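Local coordinates for 3',5'-cyclic-nucleotide phosphodiesterase 1 (Saccharomyces cerevisiae, PDB 4OJV), which is a class-II cyclic-nucleotide phosphodiesterase of yeast, a two-zinc enzyme of the metallo-hydrolase/oxidoreductase superfamily, at residues I24-R29 and K92-S97. Sequence-based numbering, arbitrary orientation.
Sequences ILKPAR and KSLLQS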
loop_
_atom_site.group_PDB
_atom_site.type_symbol
_atom_site.label_atom_id
_atom_site.label_comp_id
_atom_site.label_asym_id
_atom_site.label_seq_id
_atom_site.Cartn_x
_atom_site.Cartn_y
_atom_site.Cartn_z
ATOM N N ILE A 24 -14.148 6.372 -4.987
ATOM C CA ILE A 24 -15.414 5.647 -4.921
ATOM C C ILE A 24 -16.521 6.536 -5.482
ATOM O O ILE A 24 -16.578 7.729 -5.174
ATOM C CB ILE A 24 -15.741 5.243 -3.465
ATOM C CG1 ILE A 24 -14.645 4.354 -2.871
ATOM C CG2 ILE A 24 -17.125 4.605 -3.360
ATOM C CD1 ILE A 24 -14.402 3.072 -3.621
ATOM N N LEU A 25 -17.401 5.948 -6.287
ATOM C CA LEU A 25 -18.523 6.675 -6.882
ATOM C C LEU A 25 -19.845 6.044 -6.501
ATOM O O LEU A 25 -19.968 4.811 -6.479
ATOM C CB LEU A 25 -18.437 6.642 -8.405
ATOM C CG LEU A 25 -17.130 7.017 -9.097
ATOM C CD1 LEU A 25 -17.266 6.886 -10.606
ATOM C CD2 LEU A 25 -16.703 8.423 -8.721
ATOM N N LYS A 26 -20.845 6.890 -6.258
ATOM C CA LYS A 26 -22.227 6.440 -6.142
ATOM C C LYS A 26 -23.149 7.593 -6.523
ATOM O O LYS A 26 -22.738 8.754 -6.521
ATOM C CB LYS A 26 -22.543 5.935 -4.727
ATOM C CG LYS A 26 -22.447 7.007 -3.643
ATOM C CD LYS A 26 -22.855 6.487 -2.261
ATOM C CE LYS A 26 -24.363 6.362 -2.068
ATOM N NZ LYS A 26 -25.087 7.667 -2.132
ATOM N N PRO A 27 -24.419 7.285 -6.842
ATOM C CA PRO A 27 -25.379 8.359 -7.062
ATOM C C PRO A 27 -25.565 9.173 -5.788
ATOM O O PRO A 27 -25.496 8.633 -4.681
ATOM C CB PRO A 27 -26.673 7.607 -7.395
ATOM C CG PRO A 27 -26.221 6.289 -7.929
ATOM C CD PRO A 27 -25.011 5.959 -7.098
ATOM N N ALA A 28 -25.808 10.470 -5.946
ATOM C CA ALA A 28 -26.091 11.317 -4.797
ATOM C C ALA A 28 -27.355 10.867 -4.065
ATOM O O ALA A 28 -28.317 10.392 -4.684
ATOM C CB ALA A 28 -26.219 12.763 -5.230
ATOM N N ARG A 29 -27.319 10.993 -2.740
ATOM C CA ARG A 29 -28.501 10.886 -1.857
ATOM C C ARG A 29 -29.012 9.477 -1.571
ATOM O O ARG A 29 -29.518 9.225 -0.480
ATOM C CB ARG A 29 -29.657 11.761 -2.363
ATOM C CG ARG A 29 -29.366 13.253 -2.343
ATOM C CD ARG A 29 -30.465 14.078 -3.016
ATOM N NE ARG A 29 -30.580 13.781 -4.447
ATOM C CZ ARG A 29 -29.862 14.357 -5.411
ATOM N NH1 ARG A 29 -28.968 15.299 -5.127
ATOM N NH2 ARG A 29 -30.045 13.990 -6.674
ATOM N N LYS A 92 -23.609 10.979 4.312
ATOM C CA LYS A 92 -24.717 10.503 5.125
ATOM C C LYS A 92 -25.420 9.324 4.455
ATOM O O LYS A 92 -25.779 8.356 5.117
ATOM C CB LYS A 92 -25.724 11.630 5.421
ATOM C CG LYS A 92 -25.140 12.885 6.064
ATOM C CD LYS A 92 -24.216 12.573 7.233
ATOM C CE LYS A 92 -23.247 13.719 7.482
ATOM N NZ LYS A 92 -22.082 13.292 8.308
ATOM N N SER A 93 -25.614 9.397 3.142
ATOM C CA SER A 93 -26.370 8.343 2.471
ATOM C C SER A 93 -25.571 7.044 2.356
ATOM O O SER A 93 -26.159 5.968 2.484
ATOM C CB SER A 93 -26.917 8.802 1.128
ATOM O OG SER A 93 -25.876 9.087 0.227
ATOM N N LEU A 94 -24.252 7.142 2.139
ATOM C CA LEU A 94 -23.379 5.956 2.159
ATOM C C LEU A 94 -23.440 5.297 3.544
ATOM O O LEU A 94 -23.579 4.077 3.655
ATOM C CB LEU A 94 -21.929 6.313 1.771
ATOM C CG LEU A 94 -20.906 5.195 1.452
ATOM C CD1 LEU A 94 -19.743 5.730 0.633
ATOM C CD2 LEU A 94 -20.365 4.518 2.704
ATOM N N LEU A 95 -23.363 6.112 4.594
ATOM C CA LEU A 95 -23.424 5.602 5.968
ATOM C C LEU A 95 -24.785 4.989 6.313
ATOM O O LEU A 95 -24.860 4.050 7.114
ATOM C CB LEU A 95 -23.071 6.706 6.965
ATOM C CG LEU A 95 -21.603 7.132 6.956
ATOM C CD1 LEU A 95 -21.428 8.423 7.735
ATOM C CD2 LEU A 95 -20.706 6.040 7.521
ATOM N N GLN A 96 -25.852 5.511 5.704
ATOM C CA GLN A 96 -27.208 5.016 5.956
ATOM C C GLN A 96 -27.382 3.540 5.599
ATOM O O GLN A 96 -28.193 2.853 6.221
ATOM C CB GLN A 96 -28.252 5.884 5.240
ATOM C CG GLN A 96 -29.699 5.671 5.684
ATOM C CD GLN A 96 -29.940 5.937 7.167
ATOM O OE1 GLN A 96 -30.823 5.331 7.776
ATOM N NE2 GLN A 96 -29.164 6.845 7.750
ATOM N N SER A 97 -26.614 3.045 4.622
ATOM C CA SER A 97 -26.679 1.627 4.247
ATOM C C SER A 97 -26.256 0.697 5.392
ATOM O O SER A 97 -26.656 -0.466 5.431
ATOM C CB SER A 97 -25.858 1.335 2.986
ATOM O OG SER A 97 -24.471 1.442 3.241
#
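Arg29 and Ser93 bring the two backbones to their closest approach, 5.5 Å between CA atoms, where the chain leaving strand 22-27 passes the short helix 92-96. The main link is a hydrogen bond from Lys26 NZ to Ser93 OG, 2.9 Å long. Lys26 starts with CG lodged between its backbone N and carbonyl carbon (chi1 64°), and the chain then bends at chi3 and chi4, which turns the ammonium back towards its own strand end. There Lys26 NZ also donates to Pro27 O at 2.8 Å, meeting that carbonyl almost head-on at a C=O...N angle of 173°. A salt bridge to Glu5 OE2 and a hydrogen bond to Thr30 O add to these. With four oxygen neighbours for three N-H groups, at least one contact must be shared or mainly electrostatic, and the charge of the buried ammonium is probably balanced by the Glu5 carboxylate. The aliphatic part of the same lysine serves as a nonpolar surface: Lys26 CD lies 4.1 Å from Leu94 CB, the two side chains crossing at a slant. Ser93 CB also lies close to Arg29 O, at 3.1 Å, without a hydrogen bond. Arg29 thus meets the helix through its backbone carbonyl, while its side chain leads off to Val2 O through NH1. Leu94 also reaches Thr7, so helix 92-96 packs on both strands 4-8 and 22-27. The arrangement is a short helix laid over the face of the antiparallel pair 4-8/22-27, on the side to which Ile24 and Lys26 point, in one of the two mixed sheets of the metallo-beta-lactamase-like alpha-beta/beta-alpha sandwich.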